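Local coordinates for protein cysteine protease-like VirA (Shigella flexneri, PDB 3EB8) that acts as a secreted virulence effector that helps the bacterium enter epithelial cells and spread within and between them, its proposed tubulin-protease activity being disputed, at residues A[90-95]-A[351-356]; A[97-102]-A[110-115]; A[117-122]-A[318-323]; A[121-126]-A[346-351]; A[256-261]-A[308-313]. All blocks are in the same frame, centred on the assembly; numbering follows the deposited sequence.

In the fold
Strand 348-356 is the common thread. Contact 1 pairs it with strand 94-97 and contact 4 with strand 121-123, and strand 315-327, used in contact 3, lies alongside it in the same mixed sheet. Contact 2 sets helix 110-118 against the loop after strand 94-97, and contact 3 joins the end of that helix to the sheet. In contact 5 helix 245-265 packs on strand 300-312, the neighbour of 315-327. Centres of contacts 1 and 3 are about 8 Å apart, those of contacts 2 and 4 about 24 Å. Along the chain contact 2 closes first; contacts 3, 4 and 5 also fall between the two ends of contact 1, which ties early and late sequence into one sheet.

Contact 1: residues A[90-95]-A[351-356]; sequences GKVHTI and FAIISP
Ile353 is held by segment 90-95 through both of its backbone polar atoms. Ile353 N donates to His93 O at 2.9 Å, and Ile353 O accepts from Ile95 N at 2.8 Å. One step further along, Ser355 N reaches Ile95 O at 2.9 Å. Each strand thus offers the N and O of one residue, Ile353 on one side and Ile95 on the other, to two residues of its partner, which is the parallel pattern. A CA-H...O contact adds to it, with Thr94 CA 3.1 Å from Ile353 O.

The side-chain contacts are apolar or nearly so. Before the pairing starts, Val92 puts both methyls against Phe351 CB, with CG2 at 3.9 Å, while the phenyl ring leads away from this segment. Thr94 spreads its two branches over the neighbouring strand. With chi1 at -64° the hydroxyl lies beside its own backbone N and rests on Ile353, OG1 to CB 3.6 Å. The same rotation leaves the methyl beside the carbonyl carbon, pointing onward to Ser355, CG2 to CB 3.7 Å.

Thr94 and Ile353 share one face of the sheet, and there Ile353 meets Glu257 of helix 245-265. Ile95 and Ile354 lie on the other face and pack on Thr115 of helix 110-118. The result is a short parallel beta pairing at strand 348-356 of the mixed sheet, with helix 245-265 on one face and helix 110-118 on the other.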
# COMPACT_ATOMS: atom_id res chain seq x y z
N GLY A 90 16.88 1.69 -2.45
CA GLY A 90 17.79 0.83 -3.19
C GLY A 90 18.10 -0.49 -2.51
O GLY A 90 19.10 -1.13 -2.81
N LYS A 91 17.23 -0.92 -1.62
CA LYS A 91 17.46 -2.12 -0.85
C LYS A 91 16.22 -2.38 -0.03
O LYS A 91 15.68 -1.45 0.59
CB LYS A 91 18.66 -1.92 0.08
CG LYS A 91 18.87 -3.05 1.08
CD LYS A 91 20.01 -2.73 2.02
CE LYS A 91 20.07 -3.70 3.19
NZ LYS A 91 21.01 -3.21 4.26
N VAL A 92 15.75 -3.62 -0.02
CA VAL A 92 14.59 -3.98 0.77
C VAL A 92 15.01 -4.15 2.22
O VAL A 92 15.81 -5.04 2.53
CB VAL A 92 13.96 -5.27 0.25
CG1 VAL A 92 12.72 -5.65 1.08
CG2 VAL A 92 13.64 -5.13 -1.24
N HIS A 93 14.48 -3.30 3.09
CA HIS A 93 14.86 -3.30 4.50
C HIS A 93 13.92 -4.11 5.39
O HIS A 93 12.78 -4.39 5.01
CB HIS A 93 14.95 -1.87 5.03
CG HIS A 93 16.17 -1.15 4.57
ND1 HIS A 93 17.31 -1.05 5.33
CD2 HIS A 93 16.44 -0.52 3.40
CE1 HIS A 93 18.23 -0.38 4.67
NE2 HIS A 93 17.73 -0.05 3.49
N THR A 94 14.42 -4.48 6.56
CA THR A 94 13.62 -5.16 7.55
C THR A 94 13.37 -4.23 8.74
O THR A 94 14.32 -3.74 9.36
CB THR A 94 14.33 -6.43 8.03
OG1 THR A 94 14.44 -7.34 6.93
CG2 THR A 94 13.60 -7.07 9.20
N ILE A 95 12.10 -3.98 9.03
CA ILE A 95 11.68 -3.17 10.15
C ILE A 95 11.27 -4.10 11.28
O ILE A 95 10.45 -4.99 11.08
CB ILE A 95 10.47 -2.27 9.79
CG1 ILE A 95 10.75 -1.47 8.51
CG2 ILE A 95 10.09 -1.36 10.96
CD1 ILE A 95 12.04 -0.70 8.55
N PHE A 351 8.78 -2.47 -1.68
CA PHE A 351 8.82 -3.61 -0.78
C PHE A 351 9.31 -3.24 0.62
O PHE A 351 10.11 -2.34 0.78
CB PHE A 351 9.79 -4.67 -1.29
CG PHE A 351 9.22 -5.57 -2.32
CD1 PHE A 351 8.84 -5.08 -3.56
CD2 PHE A 351 9.09 -6.93 -2.07
CE1 PHE A 351 8.33 -5.91 -4.52
CE2 PHE A 351 8.59 -7.78 -3.04
CZ PHE A 351 8.20 -7.27 -4.27
N ALA A 352 8.85 -3.98 1.61
CA ALA A 352 9.50 -3.98 2.90
C ALA A 352 9.28 -5.31 3.59
O ALA A 352 8.27 -5.99 3.38
CB ALA A 352 9.01 -2.81 3.79
N ILE A 353 10.23 -5.69 4.43
CA ILE A 353 10.06 -6.81 5.32
C ILE A 353 9.85 -6.30 6.75
O ILE A 353 10.57 -5.41 7.22
CB ILE A 353 11.24 -7.80 5.24
CG1 ILE A 353 11.20 -8.54 3.91
CG2 ILE A 353 11.16 -8.83 6.35
CD1 ILE A 353 12.40 -9.44 3.68
N ILE A 354 8.84 -6.85 7.40
CA ILE A 354 8.52 -6.52 8.78
C ILE A 354 8.70 -7.80 9.60
O ILE A 354 8.08 -8.82 9.32
CB ILE A 354 7.09 -5.97 8.92
CG1 ILE A 354 6.96 -4.62 8.19
CG2 ILE A 354 6.71 -5.81 10.38
CD1 ILE A 354 6.74 -4.74 6.69
N SER A 355 9.59 -7.74 10.59
CA SER A 355 9.94 -8.91 11.39
C SER A 355 9.52 -8.76 12.84
O SER A 355 9.63 -7.65 13.42
CB SER A 355 11.45 -9.14 11.33
OG SER A 355 11.84 -10.19 12.19
N PRO A 356 9.03 -9.86 13.45
CA PRO A 356 8.87 -9.89 14.91
C PRO A 356 10.25 -9.69 15.49
O PRO A 356 11.24 -10.04 14.82
CB PRO A 356 8.41 -11.32 15.19
CG PRO A 356 8.03 -11.91 13.89
CD PRO A 356 8.80 -11.18 12.84

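Contact 2: residues A[97-102]-A[110-115]; sequences APVSGN and PEVIET
Ala97 and Val112 bring their CA atoms to 5.3 Å where the chain leaving strand 94-97 bends past the first turn of helix 110-118. The bend is an inverse gamma turn centred on Pro98, part of a strand-loop-helix connection, and its closing bond from Val99 N to Ala97 O is weak. No hydrogen bond joins the loop to the helix, so side-chain packing carries the contact.

Ala97 CB points at the helix and lies 3.7 Å from Val112 CG2. The ring of Pro98 runs antiparallel alongside Thr115, bringing CD to 3.6 Å from OG1. Val99 covers the start of the Glu111 side chain, CG2 to CB 3.8 Å; its other methyl is modelled implausibly close to the carboxylate, so the exact pose there is doubtful. Behind this layer Val112 also packs on Ile354 and Pro356, while the backbones of Ala97 and Val99 are hydrogen-bonded to Ser355 and Asp357, continuing the tie to the C-terminal strand.

Thr115 presents its oxygen to the loop because chi1 of -59° sets OG1 beside its own N. From there OG1 donates to Glu111 O at 2.8 Å, and Thr115 N bonds the same oxygen from the opposite face of its carbonyl plane.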
# COMPACT_ATOMS: atom_id res chain seq x y z
N ALA A 97 9.26 -5.09 14.52
CA ALA A 97 8.05 -4.76 15.26
C ALA A 97 8.27 -5.06 16.74
O ALA A 97 9.09 -5.90 17.09
CB ALA A 97 6.88 -5.56 14.74
N PRO A 98 7.54 -4.34 17.60
CA PRO A 98 7.68 -4.43 19.06
C PRO A 98 7.01 -5.67 19.66
O PRO A 98 6.11 -5.53 20.48
CB PRO A 98 6.93 -3.18 19.57
CG PRO A 98 6.56 -2.38 18.33
CD PRO A 98 6.55 -3.33 17.20
N VAL A 99 7.44 -6.87 19.25
CA VAL A 99 7.01 -8.11 19.88
C VAL A 99 8.09 -9.10 19.64
O VAL A 99 8.84 -8.98 18.68
CB VAL A 99 5.78 -8.77 19.21
CG1 VAL A 99 4.50 -8.43 19.93
CG2 VAL A 99 5.72 -8.47 17.71
N SER A 100 8.15 -10.11 20.49
CA SER A 100 9.08 -11.20 20.27
C SER A 100 8.31 -12.26 19.51
O SER A 100 7.17 -12.57 19.82
CB SER A 100 9.65 -11.72 21.58
OG SER A 100 8.68 -11.64 22.60
N GLY A 101 8.94 -12.77 18.45
CA GLY A 101 8.30 -13.75 17.62
C GLY A 101 8.36 -15.10 18.28
O GLY A 101 9.05 -15.28 19.28
N ASN A 102 7.60 -16.04 17.75
CA ASN A 102 7.80 -17.45 18.05
C ASN A 102 7.46 -18.24 16.80
O ASN A 102 6.87 -17.70 15.86
CB ASN A 102 6.95 -17.89 19.23
CG ASN A 102 5.49 -17.96 18.90
OD1 ASN A 102 4.81 -16.94 18.84
ND2 ASN A 102 4.99 -19.17 18.67
N PRO A 110 -0.30 -8.98 16.06
CA PRO A 110 -0.90 -7.67 15.79
C PRO A 110 0.13 -6.55 15.61
O PRO A 110 -0.05 -5.69 14.76
CB PRO A 110 -1.74 -7.40 17.04
CG PRO A 110 -2.02 -8.75 17.62
CD PRO A 110 -0.83 -9.60 17.28
N GLU A 111 1.20 -6.56 16.41
CA GLU A 111 2.22 -5.52 16.28
C GLU A 111 2.91 -5.57 14.92
O GLU A 111 3.24 -4.54 14.34
CB GLU A 111 3.25 -5.59 17.41
CG GLU A 111 2.68 -5.41 18.80
CD GLU A 111 2.07 -6.69 19.37
OE1 GLU A 111 1.90 -7.67 18.60
OE2 GLU A 111 1.75 -6.72 20.58
N VAL A 112 3.15 -6.78 14.42
CA VAL A 112 3.77 -6.93 13.11
C VAL A 112 2.84 -6.36 12.02
O VAL A 112 3.25 -5.58 11.17
CB VAL A 112 4.14 -8.41 12.83
CG1 VAL A 112 4.27 -8.67 11.34
CG2 VAL A 112 5.42 -8.76 13.56
N ILE A 113 1.56 -6.73 12.10
CA ILE A 113 0.55 -6.20 11.19
C ILE A 113 0.52 -4.68 11.26
O ILE A 113 0.55 -4.01 10.22
CB ILE A 113 -0.85 -6.76 11.53
CG1 ILE A 113 -0.98 -8.20 11.03
CG2 ILE A 113 -1.94 -5.89 10.93
CD1 ILE A 113 -1.95 -9.03 11.85
N GLU A 114 0.47 -4.15 12.47
CA GLU A 114 0.44 -2.70 12.68
C GLU A 114 1.68 -2.00 12.11
O GLU A 114 1.56 -1.03 11.36
CB GLU A 114 0.29 -2.39 14.17
CG GLU A 114 0.43 -0.94 14.51
CD GLU A 114 -0.80 -0.15 14.13
OE1 GLU A 114 -1.78 -0.78 13.66
OE2 GLU A 114 -0.79 1.09 14.29
N THR A 115 2.85 -2.52 12.45
CA THR A 115 4.10 -2.02 11.92
C THR A 115 4.13 -2.06 10.40
O THR A 115 4.53 -1.10 9.77
CB THR A 115 5.29 -2.83 12.44
OG1 THR A 115 5.31 -2.77 13.87
CG2 THR A 115 6.61 -2.30 11.86

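Contact 3: residues A[117-122]-A[318-323]; sequences INCCTS and INKIET
Lys320 runs past Thr121 and Cys119 to put its ammonium group at the last turn of helix 110-118. The side chain leaves strand 315-327 at CB, pointing toward segment 117-122. CG is anti to the backbone N (chi1 -177°), and every later torsion is also extended, which gives the reach needed. The CG and CD methylenes lie crosswise to the Thr121 side chain, CD 3.7 Å from CG2 of that threonine. On CD the sulfur of Cys119 also rests, SG to CD 4.0 Å. CE then approaches Cys119 O at 3.8 Å, and NZ finishes the path with a 2.8 Å hydrogen bond to the same oxygen, in the carbonyl plane.

NZ has further acceptors: a weak bond to Ile117 O at 3.2 Å, and a bond to Ala116 O just before the segment. This buried ammonium is therefore surrounded by backbone carbonyls, and the negative end of the helix dipole would probably favour its charge.

Strand 315-327 lies between strands 300-312 and 348-356. Thr121 belongs to the strand on the far side of 348-356 and packs on Ala352. The sheet curls here, and Lys320 runs along the inside of the bend from strand 315-327 to the end of helix 110-118.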
# COMPACT_ATOMS: atom_id res chain seq x y z
N ILE A 117 1.57 -2.07 8.36
CA ILE A 117 0.61 -1.11 7.85
C ILE A 117 1.24 0.29 7.75
O ILE A 117 1.04 1.01 6.77
CB ILE A 117 -0.68 -1.07 8.72
CG1 ILE A 117 -1.54 -2.32 8.47
CG2 ILE A 117 -1.49 0.17 8.45
CD1 ILE A 117 -2.80 -2.37 9.34
N ASN A 118 2.05 0.65 8.74
CA ASN A 118 2.58 2.01 8.80
C ASN A 118 4.04 2.23 8.39
O ASN A 118 4.58 3.32 8.57
CB ASN A 118 2.32 2.59 10.20
CG ASN A 118 0.84 2.70 10.51
OD1 ASN A 118 0.35 2.14 11.48
ND2 ASN A 118 0.11 3.42 9.65
N CYS A 119 4.70 1.22 7.82
CA CYS A 119 6.12 1.39 7.51
C CYS A 119 6.37 1.87 6.07
O CYS A 119 5.57 1.59 5.18
CB CYS A 119 6.94 0.12 7.82
SG CYS A 119 6.83 -1.19 6.60
N CYS A 120 7.45 2.61 5.87
CA CYS A 120 7.83 3.05 4.53
C CYS A 120 8.31 1.84 3.77
O CYS A 120 8.52 0.79 4.36
CB CYS A 120 8.95 4.10 4.60
SG CYS A 120 10.57 3.48 5.20
N THR A 121 8.47 1.96 2.46
CA THR A 121 8.97 0.84 1.65
C THR A 121 10.00 1.36 0.65
O THR A 121 10.14 2.57 0.47
CB THR A 121 7.82 0.17 0.90
OG1 THR A 121 7.05 1.18 0.23
CG2 THR A 121 6.91 -0.60 1.88
N SER A 122 10.71 0.44 -0.01
CA SER A 122 11.75 0.81 -0.98
C SER A 122 11.33 0.51 -2.42
O SER A 122 10.93 -0.61 -2.74
CB SER A 122 13.06 0.09 -0.66
OG SER A 122 14.08 0.40 -1.60
N ILE A 318 6.04 -10.19 7.88
CA ILE A 318 5.26 -9.81 6.70
C ILE A 318 6.16 -9.20 5.63
O ILE A 318 7.10 -8.48 5.94
CB ILE A 318 4.15 -8.79 7.06
CG1 ILE A 318 2.98 -9.47 7.77
CG2 ILE A 318 3.65 -8.09 5.81
CD1 ILE A 318 2.09 -8.50 8.54
N ASN A 319 5.88 -9.50 4.37
CA ASN A 319 6.50 -8.81 3.26
C ASN A 319 5.48 -7.83 2.69
O ASN A 319 4.57 -8.23 1.96
CB ASN A 319 6.97 -9.80 2.21
CG ASN A 319 7.49 -9.13 0.94
OD1 ASN A 319 7.93 -7.98 0.95
ND2 ASN A 319 7.46 -9.87 -0.17
N LYS A 320 5.61 -6.56 3.05
CA LYS A 320 4.74 -5.55 2.50
C LYS A 320 5.12 -5.24 1.04
O LYS A 320 6.24 -4.83 0.75
CB LYS A 320 4.79 -4.28 3.33
CG LYS A 320 3.86 -3.19 2.87
CD LYS A 320 4.04 -2.00 3.78
CE LYS A 320 3.18 -0.83 3.40
NZ LYS A 320 3.22 0.15 4.54
N ILE A 321 4.18 -5.46 0.14
CA ILE A 321 4.38 -5.10 -1.25
C ILE A 321 3.33 -4.07 -1.55
O ILE A 321 2.15 -4.37 -1.50
CB ILE A 321 4.17 -6.31 -2.18
CG1 ILE A 321 5.12 -7.44 -1.80
CG2 ILE A 321 4.36 -5.91 -3.62
CD1 ILE A 321 4.96 -8.65 -2.67
N GLU A 322 3.76 -2.85 -1.83
CA GLU A 322 2.83 -1.78 -2.11
C GLU A 322 2.91 -1.33 -3.57
O GLU A 322 4.00 -1.15 -4.13
CB GLU A 322 3.10 -0.60 -1.19
CG GLU A 322 2.43 0.70 -1.60
CD GLU A 322 2.71 1.79 -0.59
OE1 GLU A 322 3.55 1.58 0.30
OE2 GLU A 322 2.09 2.87 -0.68
N THR A 323 1.74 -1.15 -4.19
CA THR A 323 1.66 -0.55 -5.51
C THR A 323 0.80 0.70 -5.45
O THR A 323 -0.30 0.68 -4.90
CB THR A 323 1.01 -1.48 -6.50
OG1 THR A 323 1.55 -2.80 -6.34
CG2 THR A 323 1.24 -0.98 -7.94

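Contact 4: residues A[121-126]-A[346-351]; sequences TSIIPN and SRQVSF
Ser122 and Phe351 form a hydrogen-bonded pair between antiparallel strands. Ser122 N donates to Phe351 O at 3.0 Å, and Phe351 N returns a bond of the same length to Ser122 O. Ile123 and Ser350 follow as the non-hydrogen-bonded pair, and Ile124 N to Val349 O, 3.0 Å, closes the match. The axes of the short strand segments 121-123 and 348-351 are 133° apart, well off exactly antiparallel.

Side chains extend the pairing on both faces. On one, Ile123 straddles the Gln348 chain, CG2 to CG 4.0 Å. On the other, Ile124 CG1 comes obliquely to the Phe351 ring, 3.6 Å from CD1, and both residues pack on helix 245-265, at Ile250 and Ile254 respectively. Farther along, Asn126, poorly ordered, has OD1 hydrogen-bonded to Ser244 OG.

Outside the pair, strand 86-87 borders strand 121-123, and Gln86 NE2 bonds both Gln348 O and Ser350 OG. The same serine hydroxyl also meets Thr121: chi1 of 61° turns it that way, and Thr121 OG1 is 2.5 Å from Ser350 OG, a hydrogen bond in which either oxygen may be the donor.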
# COMPACT_ATOMS: atom_id res chain seq x y z
N THR A 121 8.47 1.96 2.46
CA THR A 121 8.97 0.84 1.65
C THR A 121 10.00 1.36 0.65
O THR A 121 10.14 2.57 0.47
CB THR A 121 7.82 0.17 0.90
OG1 THR A 121 7.05 1.18 0.23
CG2 THR A 121 6.91 -0.60 1.88
N SER A 122 10.71 0.44 -0.01
CA SER A 122 11.75 0.81 -0.98
C SER A 122 11.33 0.51 -2.42
O SER A 122 10.93 -0.61 -2.74
CB SER A 122 13.06 0.09 -0.66
OG SER A 122 14.08 0.40 -1.60
N ILE A 123 11.44 1.51 -3.28
CA ILE A 123 10.99 1.38 -4.66
C ILE A 123 11.90 0.43 -5.44
O ILE A 123 13.12 0.54 -5.38
CB ILE A 123 10.96 2.76 -5.34
CG1 ILE A 123 9.89 3.64 -4.68
CG2 ILE A 123 10.73 2.64 -6.84
CD1 ILE A 123 10.09 5.12 -4.94
N ILE A 124 11.29 -0.51 -6.16
CA ILE A 124 11.98 -1.37 -7.10
C ILE A 124 12.02 -0.65 -8.44
O ILE A 124 10.97 -0.39 -9.03
CB ILE A 124 11.22 -2.71 -7.27
CG1 ILE A 124 10.96 -3.36 -5.91
CG2 ILE A 124 11.98 -3.65 -8.17
CD1 ILE A 124 12.19 -3.40 -5.02
N PRO A 125 13.21 -0.29 -8.91
CA PRO A 125 13.30 0.45 -10.18
C PRO A 125 12.72 -0.34 -11.36
O PRO A 125 13.08 -1.50 -11.58
CB PRO A 125 14.81 0.65 -10.37
CG PRO A 125 15.39 0.56 -9.01
CD PRO A 125 14.53 -0.46 -8.28
N ASN A 126 11.81 0.30 -12.09
CA ASN A 126 11.11 -0.31 -13.21
C ASN A 126 11.46 0.34 -14.54
O ASN A 126 10.62 1.03 -15.14
CB ASN A 126 9.59 -0.22 -13.01
CG ASN A 126 9.07 -1.24 -12.00
OD1 ASN A 126 9.69 -2.29 -11.79
ND2 ASN A 126 7.92 -0.95 -11.39
N SER A 346 2.97 2.93 -15.31
CA SER A 346 2.46 3.96 -14.39
C SER A 346 2.22 3.48 -12.96
O SER A 346 1.74 4.25 -12.12
CB SER A 346 1.22 4.65 -14.96
OG SER A 346 0.50 3.78 -15.80
N ARG A 347 2.56 2.22 -12.68
CA ARG A 347 2.46 1.72 -11.31
C ARG A 347 3.82 1.77 -10.67
O ARG A 347 4.81 1.37 -11.29
CB ARG A 347 1.95 0.29 -11.24
CG ARG A 347 0.66 0.01 -11.94
CD ARG A 347 0.43 -1.46 -11.98
NE ARG A 347 -0.28 -1.82 -13.18
CZ ARG A 347 -0.30 -3.03 -13.71
NH1 ARG A 347 0.33 -4.04 -13.12
NH2 ARG A 347 -0.98 -3.24 -14.83
N GLN A 348 3.89 2.26 -9.45
CA GLN A 348 5.12 2.16 -8.69
C GLN A 348 5.02 1.09 -7.61
O GLN A 348 4.05 1.03 -6.84
CB GLN A 348 5.48 3.49 -8.07
CG GLN A 348 6.85 3.50 -7.45
CD GLN A 348 7.18 4.86 -6.89
OE1 GLN A 348 6.70 5.22 -5.81
NE2 GLN A 348 8.00 5.63 -7.62
N VAL A 349 6.04 0.25 -7.57
CA VAL A 349 6.05 -0.91 -6.71
C VAL A 349 7.17 -0.78 -5.70
O VAL A 349 8.28 -0.36 -6.05
CB VAL A 349 6.18 -2.21 -7.55
CG1 VAL A 349 6.42 -3.42 -6.66
CG2 VAL A 349 4.93 -2.40 -8.39
N SER A 350 6.87 -1.09 -4.45
CA SER A 350 7.85 -0.98 -3.37
C SER A 350 7.71 -2.15 -2.41
O SER A 350 6.64 -2.74 -2.32
CB SER A 350 7.66 0.33 -2.63
OG SER A 350 6.37 0.36 -2.05
N PHE A 351 8.78 -2.47 -1.68
CA PHE A 351 8.82 -3.61 -0.78
C PHE A 351 9.31 -3.24 0.62
O PHE A 351 10.11 -2.34 0.78
CB PHE A 351 9.79 -4.67 -1.29
CG PHE A 351 9.22 -5.57 -2.32
CD1 PHE A 351 8.84 -5.08 -3.56
CD2 PHE A 351 9.09 -6.93 -2.07
CE1 PHE A 351 8.33 -5.91 -4.52
CE2 PHE A 351 8.59 -7.78 -3.04
CZ PHE A 351 8.20 -7.27 -4.27

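Contact 5: residues A[256-261]-A[308-313]; sequences SENIEN and PSHITC
Glu257 and Asn258 of helix 245-265 approach His310 of strand 300-312 from different directions. The axes of the short helix and strand segments come within 6.8 Å of each other. The imidazole swings toward the helix because its CG is anti to the backbone N (chi1 -170°).

Glu257 comes in transverse to the histidine side chain and meets the ring edge near its plane, OE1 lying 2.9 Å from CE1. The carboxylate itself is turned 51° out of the ring plane. Asn258 passes the imidazole heading the other way, its CB obliquely 3.3 Å from CD2. Its amide ends beside Ile311 N, and since it is probably turned over in the model, the true pairing there may be a hydrogen bond from that backbone N-H.

Asn261, one helical turn on, is clearer. ND2 donates to Ile311 O at 2.7 Å with an N-H...O angle of 165°, and the acceptor lies in the plane of the amide. Beside that bond Ile311 CG2 packs on Asn261 CB at 3.9 Å.

The helix belongs to the tubulin-binding region, and through these groups polar side chains fasten it to the sheet it packs on. His310 NE2 donates to Ile254 O in the same helix, which fixes the rotation of the ring and leaves the Glu257 carboxylate at its C-H edge.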
# COMPACT_ATOMS: atom_id res chain seq x y z
N SER A 256 12.46 -16.82 -1.70
CA SER A 256 13.49 -17.83 -1.41
C SER A 256 13.86 -17.74 0.04
O SER A 256 14.00 -18.74 0.72
CB SER A 256 14.75 -17.68 -2.27
OG SER A 256 14.45 -17.81 -3.64
N GLU A 257 14.03 -16.52 0.53
CA GLU A 257 14.35 -16.32 1.93
C GLU A 257 13.19 -16.76 2.83
O GLU A 257 13.40 -17.36 3.87
CB GLU A 257 14.70 -14.85 2.19
CG GLU A 257 14.37 -14.37 3.59
CD GLU A 257 14.90 -12.96 3.87
OE1 GLU A 257 14.28 -12.22 4.70
OE2 GLU A 257 15.94 -12.61 3.24
N ASN A 258 11.96 -16.47 2.41
CA ASN A 258 10.82 -16.97 3.16
C ASN A 258 10.87 -18.50 3.27
O ASN A 258 10.73 -19.06 4.35
CB ASN A 258 9.50 -16.52 2.52
CG ASN A 258 8.30 -17.15 3.20
OD1 ASN A 258 7.54 -17.87 2.58
ND2 ASN A 258 8.13 -16.89 4.50
N ILE A 259 11.08 -19.16 2.13
CA ILE A 259 11.14 -20.62 2.10
C ILE A 259 12.26 -21.20 2.97
O ILE A 259 12.07 -22.20 3.68
CB ILE A 259 11.37 -21.14 0.70
CG1 ILE A 259 10.13 -20.98 -0.16
CG2 ILE A 259 11.78 -22.59 0.74
CD1 ILE A 259 10.31 -21.57 -1.53
N GLU A 260 13.45 -20.60 2.90
CA GLU A 260 14.57 -21.08 3.71
C GLU A 260 14.29 -20.96 5.20
O GLU A 260 14.55 -21.89 5.97
CB GLU A 260 15.85 -20.31 3.40
CG GLU A 260 16.78 -20.99 2.40
CD GLU A 260 16.47 -20.64 0.95
OE1 GLU A 260 15.34 -20.93 0.49
OE2 GLU A 260 17.36 -20.08 0.27
N ASN A 261 13.78 -19.81 5.63
CA ASN A 261 13.48 -19.61 7.03
C ASN A 261 12.36 -20.55 7.50
O ASN A 261 12.40 -21.07 8.61
CB ASN A 261 13.15 -18.15 7.30
CG ASN A 261 14.24 -17.21 6.80
OD1 ASN A 261 15.39 -17.61 6.65
ND2 ASN A 261 13.87 -15.96 6.53
N PRO A 308 1.64 -10.37 2.30
CA PRO A 308 1.90 -11.80 2.44
C PRO A 308 2.76 -12.06 3.67
O PRO A 308 3.60 -11.24 4.00
CB PRO A 308 2.71 -12.13 1.19
CG PRO A 308 3.25 -10.81 0.74
CD PRO A 308 2.15 -9.86 1.02
N SER A 309 2.55 -13.19 4.33
CA SER A 309 3.37 -13.54 5.48
C SER A 309 4.79 -13.90 5.02
O SER A 309 4.98 -14.39 3.91
CB SER A 309 2.76 -14.73 6.21
OG SER A 309 2.91 -15.88 5.43
N HIS A 310 5.77 -13.65 5.89
CA HIS A 310 7.17 -13.90 5.57
C HIS A 310 7.90 -14.41 6.82
O HIS A 310 8.02 -13.69 7.81
CB HIS A 310 7.85 -12.60 5.10
CG HIS A 310 9.22 -12.82 4.54
ND1 HIS A 310 10.38 -12.51 5.22
CD2 HIS A 310 9.62 -13.35 3.36
CE1 HIS A 310 11.43 -12.83 4.48
NE2 HIS A 310 10.99 -13.33 3.34
N ILE A 311 8.39 -15.65 6.77
CA ILE A 311 9.10 -16.18 7.93
C ILE A 311 10.49 -15.58 8.01
O ILE A 311 11.24 -15.61 7.04
CB ILE A 311 9.19 -17.73 7.93
CG1 ILE A 311 7.82 -18.35 7.65
CG2 ILE A 311 9.76 -18.23 9.25
CD1 ILE A 311 6.70 -17.78 8.52
N THR A 312 10.81 -15.03 9.17
CA THR A 312 12.14 -14.48 9.41
C THR A 312 12.80 -15.34 10.46
O THR A 312 12.22 -16.31 10.94
CB THR A 312 12.06 -13.04 9.97
OG1 THR A 312 11.49 -13.07 11.29
CG2 THR A 312 11.21 -12.14 9.05
N CYS A 313 14.02 -14.97 10.83
CA CYS A 313 14.76 -15.72 11.85
C CYS A 313 14.18 -15.50 13.26
O CYS A 313 14.66 -16.10 14.22
CB CYS A 313 16.22 -15.30 11.84
SG CYS A 313 16.35 -13.57 12.19